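Local atomic coordinates of putative acetyltransferase Ta0821 (Thermoplasma acidophilum DSM 1728, PDB entry 3C26), a protein that is a putative acetyltransferase of the GNAT family, and so probably transfers an acyl group to an acceptor that has not been identified. Residues Y146-F151 with R238-V243; S61-R66 with I75-L80; S24-V29 with L90-E95. One frame throughout, in Å; residues are numbered along the deposited sequence.

Interaction 1 is a buried, antiparallel strand pairing in which aromatic rings cover both faces; interactions 2 and 3 are only partly buried and lie together in the GNAT family region. In interaction 2 two hairpin strands share backbone bonds over a short length. Interaction 3 lays a loop beside the end of the next strand; the contact is van der Waals packing, with a water by the carbonyls of both segments and a nitrate held by Arg-91. Interactions 2 and 3 touch where Ile-75 CD1 meets Leu-90 CB at 4.1 Å, since strands 70-79 and 85-92 are sheet neighbours. Interaction 1 is farther off, its nearest atoms about 12 Å from those of either of the other two.

Interaction 1. Residues Y146-F151 with R238-V243; sequences YPIYTF and RITFYV
Tyr-149 and Phe-241 exchange two backbone hydrogen bonds, Tyr-149 N to Phe-241 O and Phe-241 N to Tyr-149 O, both 2.9 Å. Phe-151 and Ile-239 form a second such pair, shorter from Phe-151 N to Ile-239 O (2.7 Å) than in the return bond, and Val-243 N adds a nearly straight one to Pro-147 O. On the face carrying Tyr-149 and Phe-241, Phe-151 CD2 comes 3.7 Å from Phe-241 CE1, the two rings meeting obliquely, neither stacked nor edge-to-face. Val-243 CG2 crosses to Tyr-149 CD1 at 3.8 Å. On the reverse face Ile-148 and Tyr-242 point the same way, and Ile-148 CG1 lies 3.6 Å from Tyr-242 CD2; Ile-148 CG2, anti to the backbone N, reaches Thr-240 CG2 at 3.6 Å. The hydroxyls of Tyr-146 and Tyr-242 are hydrogen-bonded to Asn-220 and Thr-44, and the Tyr-242 ring stacks on Phe-218. Helix 225-232 packs on Phe-151 and Phe-241, helix 245-248 on Pro-147 and Tyr-149. Strand 237-243 lies between strands 141-153 and 214-221, while Thr-150 and Phe-151 pack against Val-254 and Tyr-253 of the second subunit.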
loop_
_atom_site.group_PDB
_atom_site.type_symbol
_atom_site.label_atom_id
_atom_site.label_comp_id
_atom_site.label_asym_id
_atom_site.label_seq_id
_atom_site.Cartn_x
_atom_site.Cartn_y
_atom_site.Cartn_z
ATOM N N TYR A 146 -1.857 3.408 13.828
ATOM C CA TYR A 146 -3.265 3.132 13.467
ATOM C C TYR A 146 -3.397 2.531 12.072
ATOM O O TYR A 146 -3.518 3.266 11.081
ATOM C CB TYR A 146 -4.149 4.402 13.510
ATOM C CG TYR A 146 -4.445 4.894 14.895
ATOM C CD1 TYR A 146 -3.432 5.410 15.697
ATOM C CD2 TYR A 146 -5.729 4.848 15.417
ATOM C CE1 TYR A 146 -3.686 5.842 16.999
ATOM C CE2 TYR A 146 -6.003 5.291 16.721
ATOM C CZ TYR A 146 -4.976 5.784 17.496
ATOM O OH TYR A 146 -5.239 6.228 18.753
ATOM N N PRO A 147 -3.387 1.190 11.976
ATOM C CA PRO A 147 -3.627 0.540 10.701
ATOM C C PRO A 147 -4.907 1.058 10.060
ATOM O O PRO A 147 -5.861 1.376 10.750
ATOM C CB PRO A 147 -3.771 -0.933 11.081
ATOM C CG PRO A 147 -3.067 -1.098 12.265
ATOM C CD PRO A 147 -3.097 0.207 13.029
ATOM N N ILE A 148 -4.888 1.161 8.734
ATOM C CA ILE A 148 -5.975 1.778 7.946
ATOM C C ILE A 148 -6.786 0.767 7.140
ATOM O O ILE A 148 -6.232 -0.006 6.405
ATOM C CB ILE A 148 -5.386 2.758 6.945
ATOM C CG1 ILE A 148 -4.626 3.911 7.645
ATOM C CG2 ILE A 148 -6.504 3.332 6.056
ATOM C CD1 ILE A 148 -3.789 4.817 6.682
ATOM N N TYR A 149 -8.100 0.801 7.291
ATOM C CA TYR A 149 -9.043 -0.116 6.621
ATOM C C TYR A 149 -10.038 0.689 5.869
ATOM O O TYR A 149 -10.788 1.450 6.462
ATOM C CB TYR A 149 -9.798 -0.978 7.649
ATOM C CG TYR A 149 -8.870 -1.683 8.583
ATOM C CD1 TYR A 149 -8.311 -1.017 9.667
ATOM C CD2 TYR A 149 -8.473 -3.006 8.337
ATOM C CE1 TYR A 149 -7.400 -1.656 10.520
ATOM C CE2 TYR A 149 -7.580 -3.627 9.154
ATOM C CZ TYR A 149 -7.060 -2.952 10.270
ATOM O OH TYR A 149 -6.145 -3.591 11.088
ATOM N N THR A 150 -10.034 0.539 4.549
ATOM C CA THR A 150 -10.909 1.304 3.687
ATOM C C THR A 150 -11.974 0.417 3.097
ATOM O O THR A 150 -11.709 -0.673 2.608
ATOM C CB THR A 150 -10.167 2.060 2.532
ATOM O OG1 THR A 150 -9.134 2.916 3.039
ATOM C CG2 THR A 150 -11.140 2.947 1.757
ATOM N N PHE A 151 -13.195 0.927 3.148
ATOM C CA PHE A 151 -14.380 0.208 2.705
ATOM C C PHE A 151 -15.164 0.993 1.704
ATOM O O PHE A 151 -15.144 2.230 1.659
ATOM C CB PHE A 151 -15.278 -0.156 3.897
ATOM C CG PHE A 151 -14.666 -1.183 4.802
ATOM C CD1 PHE A 151 -14.849 -2.520 4.562
ATOM C CD2 PHE A 151 -13.843 -0.803 5.850
ATOM C CE1 PHE A 151 -14.233 -3.476 5.362
ATOM C CE2 PHE A 151 -13.205 -1.763 6.666
ATOM C CZ PHE A 151 -13.410 -3.080 6.427
ATOM N N ARG A 238 -17.008 6.712 0.861
ATOM C CA ARG A 238 -15.787 6.125 1.317
ATOM C C ARG A 238 -15.722 6.075 2.855
ATOM O O ARG A 238 -15.716 7.106 3.534
ATOM C CB ARG A 238 -14.587 6.863 0.778
ATOM C CG ARG A 238 -13.242 6.176 1.149
ATOM C CD ARG A 238 -12.081 7.036 0.616
ATOM N NE ARG A 238 -10.792 6.383 0.831
ATOM C CZ ARG A 238 -9.633 6.770 0.296
ATOM N NH1 ARG A 238 -9.567 7.838 -0.490
ATOM N NH2 ARG A 238 -8.535 6.082 0.559
ATOM N N ILE A 239 -15.690 4.853 3.379
ATOM C CA ILE A 239 -15.631 4.633 4.837
ATOM C C ILE A 239 -14.271 4.086 5.218
ATOM O O ILE A 239 -13.886 2.989 4.802
ATOM C CB ILE A 239 -16.740 3.671 5.384
ATOM C CG1 ILE A 239 -18.108 4.075 4.864
ATOM C CG2 ILE A 239 -16.757 3.686 6.910
ATOM C CD1 ILE A 239 -18.436 5.564 5.069
ATOM N N THR A 240 -13.558 4.868 6.023
ATOM C CA THR A 240 -12.181 4.560 6.438
ATOM C C THR A 240 -12.036 4.556 7.956
ATOM O O THR A 240 -12.365 5.536 8.676
ATOM C CB THR A 240 -11.135 5.583 5.848
ATOM O OG1 THR A 240 -11.397 5.851 4.440
ATOM C CG2 THR A 240 -9.677 5.096 6.035
ATOM N N PHE A 241 -11.528 3.422 8.416
ATOM C CA PHE A 241 -11.237 3.211 9.822
ATOM C C PHE A 241 -9.769 3.242 10.033
ATOM O O PHE A 241 -9.015 2.550 9.359
ATOM C CB PHE A 241 -11.738 1.859 10.307
ATOM C CG PHE A 241 -13.218 1.674 10.161
ATOM C CD1 PHE A 241 -13.750 1.248 8.951
ATOM C CD2 PHE A 241 -14.089 1.938 11.217
ATOM C CE1 PHE A 241 -15.094 1.072 8.799
ATOM C CE2 PHE A 241 -15.456 1.754 11.056
ATOM C CZ PHE A 241 -15.952 1.316 9.865
ATOM N N TYR A 242 -9.395 4.084 10.998
ATOM C CA TYR A 242 -8.034 4.168 11.513
ATOM C C TYR A 242 -8.124 3.535 12.877
ATOM O O TYR A 242 -8.741 4.075 13.776
ATOM C CB TYR A 242 -7.583 5.607 11.588
ATOM C CG TYR A 242 -7.500 6.322 10.248
ATOM C CD1 TYR A 242 -8.604 6.934 9.679
ATOM C CD2 TYR A 242 -6.308 6.416 9.592
ATOM C CE1 TYR A 242 -8.507 7.613 8.507
ATOM C CE2 TYR A 242 -6.188 7.107 8.411
ATOM C CZ TYR A 242 -7.289 7.692 7.858
ATOM O OH TYR A 242 -7.152 8.321 6.643
ATOM N N VAL A 243 -7.548 2.352 12.998
ATOM C CA VAL A 243 -7.710 1.513 14.189
ATOM C C VAL A 243 -6.424 1.357 14.966
ATOM O O VAL A 243 -5.402 1.083 14.409
ATOM C CB VAL A 243 -8.279 0.118 13.816
ATOM C CG1 VAL A 243 -8.574 -0.708 15.065
ATOM C CG2 VAL A 243 -9.560 0.255 13.007
#

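Interaction 2. Residues S61-R66 with I75-L80; sequences SVYVLR and IHMEKL. With EDO (1,2-ethanediol), chain E.
His-76 meets Ser-61 and a bound ethanediol, one at each end of its imidazole. Its CB, 3.6 Å from O2 of the diol, carries CG anti to the backbone N (chi1 177°), which swings the ring back toward Ser-61. From CG the ring divides: ND1 is hydrogen-bonded to the diol O2 at 2.5 Å, unusually short, so the exact length should not be pressed, with CE1 beside the diol O1. Round the other way, CD2 comes 3.0 Å from Ser-61 OG, which sits at the ring edge near its plane, and NE2 lies 3.1 Å from the same oxygen. Ser-61 OG has its hydrogen bond with the carbonyl oxygen of Trp-56, whose indole stacks on the imidazole, so helix 45-58 helps to fix both residues. The ethanediol probably comes from the crystallisation liquor.

The two segments are joined by three backbone bonds: Tyr-63 N to Ile-75 O, Ile-75 N to Tyr-63 O, and, from just ahead of strand 62-67, Met-77 N to Ser-61 O, the last being 3.1 Å. On the face of Tyr-63 and Ile-75, the selenomethionine Met-77 runs extended across the tyrosine at about a right angle. Its CE touches Tyr-63 CD1 at 3.5 Å, and SE stands 4.6 Å from the ring centroid, 34° off the normal, an oblique Met-aromatic contact. Phe-112 of helix 101-113 touches both side chains, and Phe-8 also meets the tyrosine ring. Past Tyr-63 the paired strands continue toward their turn, with Leu-65 bonded through its backbone to Val-72 and Ala-73. The arrangement is an antiparallel beta hairpin, strands 62-67 and 70-79, set between strands 7-10 and 85-92, as in the N-terminal antiparallel part of the GNAT fold.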
loop_
_atom_site.group_PDB
_atom_site.type_symbol
_atom_site.label_atom_id
_atom_site.label_comp_id
_atom_site.label_asym_id
_atom_site.label_seq_id
_atom_site.Cartn_x
_atom_site.Cartn_y
_atom_site.Cartn_z
ATOM N N SER A 61 -2.745 29.666 12.436
ATOM C CA SER A 61 -2.049 28.476 12.922
ATOM C C SER A 61 -1.133 27.921 11.868
ATOM O O SER A 61 -0.450 26.906 12.076
ATOM C CB SER A 61 -3.039 27.405 13.408
ATOM O OG SER A 61 -3.905 27.027 12.378
ATOM N N VAL A 62 -1.107 28.604 10.731
ATOM C CA VAL A 62 -0.247 28.171 9.619
ATOM C C VAL A 62 0.982 29.087 9.485
ATOM O O VAL A 62 0.915 30.291 9.505
ATOM C CB VAL A 62 -0.995 28.013 8.287
ATOM C CG1 VAL A 62 -0.048 27.539 7.216
ATOM C CG2 VAL A 62 -2.139 27.044 8.431
ATOM N N TYR A 63 2.132 28.448 9.446
ATOM C CA TYR A 63 3.409 29.136 9.263
ATOM C C TYR A 63 3.987 28.711 7.933
ATOM O O TYR A 63 3.713 27.609 7.419
ATOM C CB TYR A 63 4.365 28.847 10.428
ATOM C CG TYR A 63 3.983 29.651 11.648
ATOM C CD1 TYR A 63 2.889 29.296 12.422
ATOM C CD2 TYR A 63 4.677 30.776 11.995
ATOM C CE1 TYR A 63 2.502 30.072 13.502
ATOM C CE2 TYR A 63 4.296 31.544 13.062
ATOM C CZ TYR A 63 3.224 31.190 13.810
ATOM O OH TYR A 63 2.881 31.990 14.878
ATOM N N VAL A 64 4.774 29.611 7.373
ATOM C CA VAL A 64 5.358 29.410 6.057
ATOM C C VAL A 64 6.815 29.763 5.984
ATOM O O VAL A 64 7.354 30.506 6.814
ATOM C CB VAL A 64 4.601 30.211 4.943
ATOM C CG1 VAL A 64 3.118 29.740 4.858
ATOM C CG2 VAL A 64 4.706 31.740 5.156
ATOM N N LEU A 65 7.458 29.131 5.011
ATOM C CA LEU A 65 8.760 29.547 4.534
ATOM C C LEU A 65 8.489 30.462 3.358
ATOM O O LEU A 65 7.653 30.157 2.496
ATOM C CB LEU A 65 9.657 28.373 4.131
ATOM C CG LEU A 65 10.334 27.593 5.252
ATOM C CD1 LEU A 65 11.261 26.561 4.611
ATOM C CD2 LEU A 65 11.089 28.473 6.108
ATOM N N ARG A 66 9.174 31.602 3.346
ATOM C CA ARG A 66 9.019 32.582 2.271
ATOM C C ARG A 66 10.317 32.844 1.548
ATOM O O ARG A 66 11.378 32.923 2.153
ATOM C CB ARG A 66 8.568 33.955 2.795
ATOM C CG ARG A 66 7.256 33.970 3.521
ATOM C CD ARG A 66 6.808 35.419 3.709
ATOM N NE ARG A 66 5.665 35.427 4.586
ATOM C CZ ARG A 66 4.421 35.296 4.172
ATOM N NH1 ARG A 66 4.176 35.208 2.887
ATOM N NH2 ARG A 66 3.434 35.272 5.045
ATOM N N ILE A 75 3.492 24.765 7.279
ATOM C CA ILE A 75 3.360 23.837 8.389
ATOM C C ILE A 75 2.229 24.355 9.294
ATOM O O ILE A 75 2.161 25.558 9.571
ATOM C CB ILE A 75 4.678 23.651 9.224
ATOM C CG1 ILE A 75 4.516 22.572 10.278
ATOM C CG2 ILE A 75 5.029 24.927 10.000
ATOM C CD1 ILE A 75 4.707 21.219 9.805
ATOM N N HIS A 76 1.353 23.437 9.729
ATOM C CA HIS A 76 0.306 23.750 10.719
ATOM C C HIS A 76 0.769 23.345 12.131
ATOM O O HIS A 76 1.392 22.318 12.310
ATOM C CB HIS A 76 -1.010 23.034 10.370
ATOM C CG HIS A 76 -2.111 23.238 11.375
ATOM N ND1 HIS A 76 -2.706 22.195 12.065
ATOM C CD2 HIS A 76 -2.726 24.370 11.800
ATOM C CE1 HIS A 76 -3.623 22.689 12.885
ATOM N NE2 HIS A 76 -3.661 24.002 12.733
HETATM N N MSE A 77 0.470 24.183 13.120
HETATM C CA MSE A 77 0.741 23.865 14.520
HETATM C C MSE A 77 -0.509 24.110 15.384
HETATM O O MSE A 77 -1.223 25.095 15.240
HETATM C CB MSE A 77 1.824 24.768 15.112
HETATM C CG MSE A 77 3.051 24.922 14.334
HETATM SE SE MSE A 77 4.051 26.471 15.067
HETATM C CE MSE A 77 5.048 26.707 13.426
ATOM N N GLU A 78 -0.751 23.215 16.313
ATOM C CA GLU A 78 -1.881 23.394 17.182
ATOM C C GLU A 78 -1.624 22.846 18.562
ATOM O O GLU A 78 -1.373 21.656 18.727
ATOM C CB GLU A 78 -3.147 22.765 16.580
ATOM C CG GLU A 78 -4.314 22.956 17.513
ATOM C CD GLU A 78 -5.645 22.687 16.890
ATOM O OE1 GLU A 78 -5.792 22.910 15.686
ATOM O OE2 GLU A 78 -6.547 22.246 17.633
ATOM N N LYS A 79 -1.712 23.748 19.544
ATOM C CA LYS A 79 -1.486 23.396 20.948
ATOM C C LYS A 79 -2.687 22.594 21.415
ATOM O O LYS A 79 -3.827 22.955 21.162
ATOM C CB LYS A 79 -1.257 24.638 21.808
ATOM C CG LYS A 79 -0.836 24.332 23.235
ATOM C CD LYS A 79 -0.302 25.533 23.903
ATOM C CE LYS A 79 1.213 25.447 24.079
ATOM N NZ LYS A 79 1.781 26.718 24.722
ATOM N N LEU A 80 -2.400 21.483 22.068
ATOM C CA LEU A 80 -3.415 20.537 22.519
ATOM C C LEU A 80 -3.657 20.733 24.009
ATOM O O LEU A 80 -2.941 21.461 24.653
ATOM C CB LEU A 80 -2.982 19.113 22.224
ATOM C CG LEU A 80 -2.521 18.826 20.772
ATOM C CD1 LEU A 80 -2.238 17.366 20.599
ATOM C CD2 LEU A 80 -3.583 19.355 19.777
HETATM C C1 EDO E . -2.997 18.607 13.415
HETATM O O1 EDO E . -4.030 19.579 13.491
HETATM C C2 EDO E . -2.463 18.583 12.008
HETATM O O2 EDO E . -1.895 19.829 11.682
#

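Interaction 3. Residues S24-V29 with L90-E95; sequences SNTWKV and LRVHPE. With NO3 (nitrate ion), chain B.
Ser-24 packs its backbone closely on Leu-90 and Arg-91: its CA is 3.6 Å from Leu-90 O, and its N the same distance from Arg-91 CG. Beside this contact a water donates to the carbonyl oxygens of both segments, Ser-24 O at 2.8 Å and Leu-90 O at 3.0 Å. The arginine chain runs extended to a guanidinium whose edge grips a nitrate ion with two hydrogen bonds, NE to O1 at 2.8 Å and NH2 to O2 at 3.0 Å. The nitrate N lies close to the guanidinium plane, with the ion itself tilted out of it; the ion probably comes from the crystallisation liquor, and its O2 is 3.7 Å from Ser-24 CB. Helix 45-58 holds both side chains, Asp-50 pairing with Arg-91 NH1 and Asp-46 binding Ser-24 OG, which Tyr-36 of helix 31-40 also holds.

Further on the contact slackens: Thr-26 CG2 approaches Val-92 CG1 only to 4.2 Å, and at the far ends Val-29 and Glu-95 are exposed. The loop 24-29 thus runs beside the end of strand 85-92 toward helix 31-40, with a backbone bond between Thr-23 and Val-92 reinforcing the junction. Strand 70-79 pairs with Arg-91 through Thr-74, and helix 101-113 packs against Leu-90 and Val-92.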
loop_
_atom_site.group_PDB
_atom_site.type_symbol
_atom_site.label_atom_id
_atom_site.label_comp_id
_atom_site.label_asym_id
_atom_site.label_seq_id
_atom_site.Cartn_x
_atom_site.Cartn_y
_atom_site.Cartn_z
ATOM N N SER A 24 1.389 17.824 -0.346
ATOM C CA SER A 24 2.121 16.996 0.620
ATOM C C SER A 24 3.207 16.147 -0.041
ATOM O O SER A 24 4.056 15.576 0.644
ATOM C CB SER A 24 1.172 16.049 1.343
ATOM O OG SER A 24 0.595 15.143 0.442
ATOM N N ASN A 25 3.166 16.066 -1.357
ATOM C CA ASN A 25 4.122 15.279 -2.173
ATOM C C ASN A 25 5.434 16.031 -2.230
ATOM O O ASN A 25 5.623 16.966 -2.982
ATOM C CB ASN A 25 3.538 15.023 -3.581
ATOM C CG ASN A 25 4.337 14.012 -4.426
ATOM O OD1 ASN A 25 5.506 13.773 -4.210
ATOM N ND2 ASN A 25 3.670 13.435 -5.416
ATOM N N THR A 26 6.357 15.590 -1.394
ATOM C CA THR A 26 7.646 16.248 -1.246
ATOM C C THR A 26 8.779 15.410 -1.844
ATOM O O THR A 26 9.956 15.736 -1.715
ATOM C CB THR A 26 7.997 16.420 0.223
ATOM O OG1 THR A 26 8.041 15.125 0.812
ATOM C CG2 THR A 26 6.971 17.313 0.941
ATOM N N TRP A 27 8.384 14.351 -2.515
ATOM C CA TRP A 27 9.327 13.394 -3.097
ATOM C C TRP A 27 9.996 13.890 -4.389
ATOM O O TRP A 27 9.497 14.784 -5.078
ATOM C CB TRP A 27 8.615 12.049 -3.354
ATOM C CG TRP A 27 8.178 11.312 -2.116
ATOM C CD1 TRP A 27 8.060 11.814 -0.847
ATOM C CD2 TRP A 27 7.689 9.962 -2.059
ATOM N NE1 TRP A 27 7.587 10.829 0.021
ATOM C CE2 TRP A 27 7.329 9.696 -0.713
ATOM C CE3 TRP A 27 7.530 8.947 -3.013
ATOM C CZ2 TRP A 27 6.854 8.462 -0.303
ATOM C CZ3 TRP A 27 7.048 7.695 -2.581
ATOM C CH2 TRP A 27 6.716 7.481 -1.258
ATOM N N LYS A 28 11.158 13.281 -4.657
ATOM C CA LYS A 28 11.962 13.495 -5.889
ATOM C C LYS A 28 11.098 13.343 -7.118
ATOM O O LYS A 28 10.421 12.325 -7.299
ATOM C CB LYS A 28 13.126 12.472 -5.993
ATOM N N VAL A 29 11.146 14.354 -7.981
ATOM C CA VAL A 29 10.321 14.376 -9.200
ATOM C C VAL A 29 10.747 13.227 -10.121
ATOM O O VAL A 29 11.917 12.983 -10.295
ATOM C CB VAL A 29 10.356 15.775 -9.934
ATOM C CG1 VAL A 29 9.660 15.696 -11.300
ATOM C CG2 VAL A 29 9.703 16.881 -9.057
ATOM N N LEU A 90 2.148 19.673 6.438
ATOM C CA LEU A 90 3.428 19.991 5.745
ATOM C C LEU A 90 3.285 19.846 4.217
ATOM O O LEU A 90 3.132 18.752 3.654
ATOM C CB LEU A 90 4.625 19.156 6.299
ATOM C CG LEU A 90 6.025 19.772 6.068
ATOM C CD1 LEU A 90 7.108 19.021 6.899
ATOM C CD2 LEU A 90 6.449 19.808 4.563
ATOM N N ARG A 91 3.327 21.001 3.566
ATOM C CA ARG A 91 3.152 21.113 2.105
ATOM C C ARG A 91 4.141 22.072 1.503
ATOM O O ARG A 91 4.603 23.002 2.134
ATOM C CB ARG A 91 1.714 21.522 1.764
ATOM C CG ARG A 91 0.733 20.419 2.114
ATOM C CD ARG A 91 -0.702 20.747 1.717
ATOM N NE ARG A 91 -1.596 19.635 2.008
ATOM C CZ ARG A 91 -2.835 19.511 1.537
ATOM N NH1 ARG A 91 -3.376 20.446 0.772
ATOM N NH2 ARG A 91 -3.529 18.422 1.786
ATOM N N VAL A 92 4.496 21.776 0.263
ATOM C CA VAL A 92 5.428 22.570 -0.492
ATOM C C VAL A 92 4.826 22.866 -1.889
ATOM O O VAL A 92 3.994 22.106 -2.470
ATOM C CB VAL A 92 6.823 21.880 -0.638
ATOM C CG1 VAL A 92 7.405 21.452 0.775
ATOM C CG2 VAL A 92 6.754 20.670 -1.606
ATOM N N HIS A 93 5.245 24.011 -2.392
ATOM C CA HIS A 93 4.937 24.384 -3.747
ATOM C C HIS A 93 5.529 23.287 -4.662
ATOM O O HIS A 93 6.604 22.781 -4.417
ATOM C CB HIS A 93 5.540 25.740 -4.083
ATOM C CG HIS A 93 5.310 26.124 -5.508
ATOM N ND1 HIS A 93 6.122 25.693 -6.536
ATOM C CD2 HIS A 93 4.302 26.820 -6.090
ATOM C CE1 HIS A 93 5.655 26.158 -7.681
ATOM N NE2 HIS A 93 4.551 26.842 -7.441
ATOM N N PRO A 94 4.829 22.921 -5.738
ATOM C CA PRO A 94 5.266 21.747 -6.494
ATOM C C PRO A 94 6.626 21.855 -7.176
ATOM O O PRO A 94 7.275 20.846 -7.431
ATOM C CB PRO A 94 4.150 21.549 -7.500
ATOM C CG PRO A 94 3.027 22.257 -6.946
ATOM C CD PRO A 94 3.548 23.422 -6.218
ATOM N N GLU A 95 7.071 23.074 -7.397
ATOM C CA GLU A 95 8.428 23.340 -7.969
ATOM C C GLU A 95 9.552 22.992 -7.014
ATOM O O GLU A 95 10.710 22.918 -7.406
ATOM C CB GLU A 95 8.588 24.828 -8.304
ATOM C CG GLU A 95 7.755 25.266 -9.428
ATOM C CD GLU A 95 8.436 25.023 -10.739
ATOM O OE1 GLU A 95 9.428 25.754 -11.026
ATOM O OE2 GLU A 95 7.973 24.115 -11.484
HETATM N N NO3 B . -1.242 16.732 4.148
HETATM O O1 NO3 B . -0.703 17.984 4.036
HETATM O O2 NO3 B . -2.060 16.263 3.173
HETATM O O3 NO3 B . -0.897 15.921 5.186
HETATM O O HOH W 1 4.573 16.166 3.334
#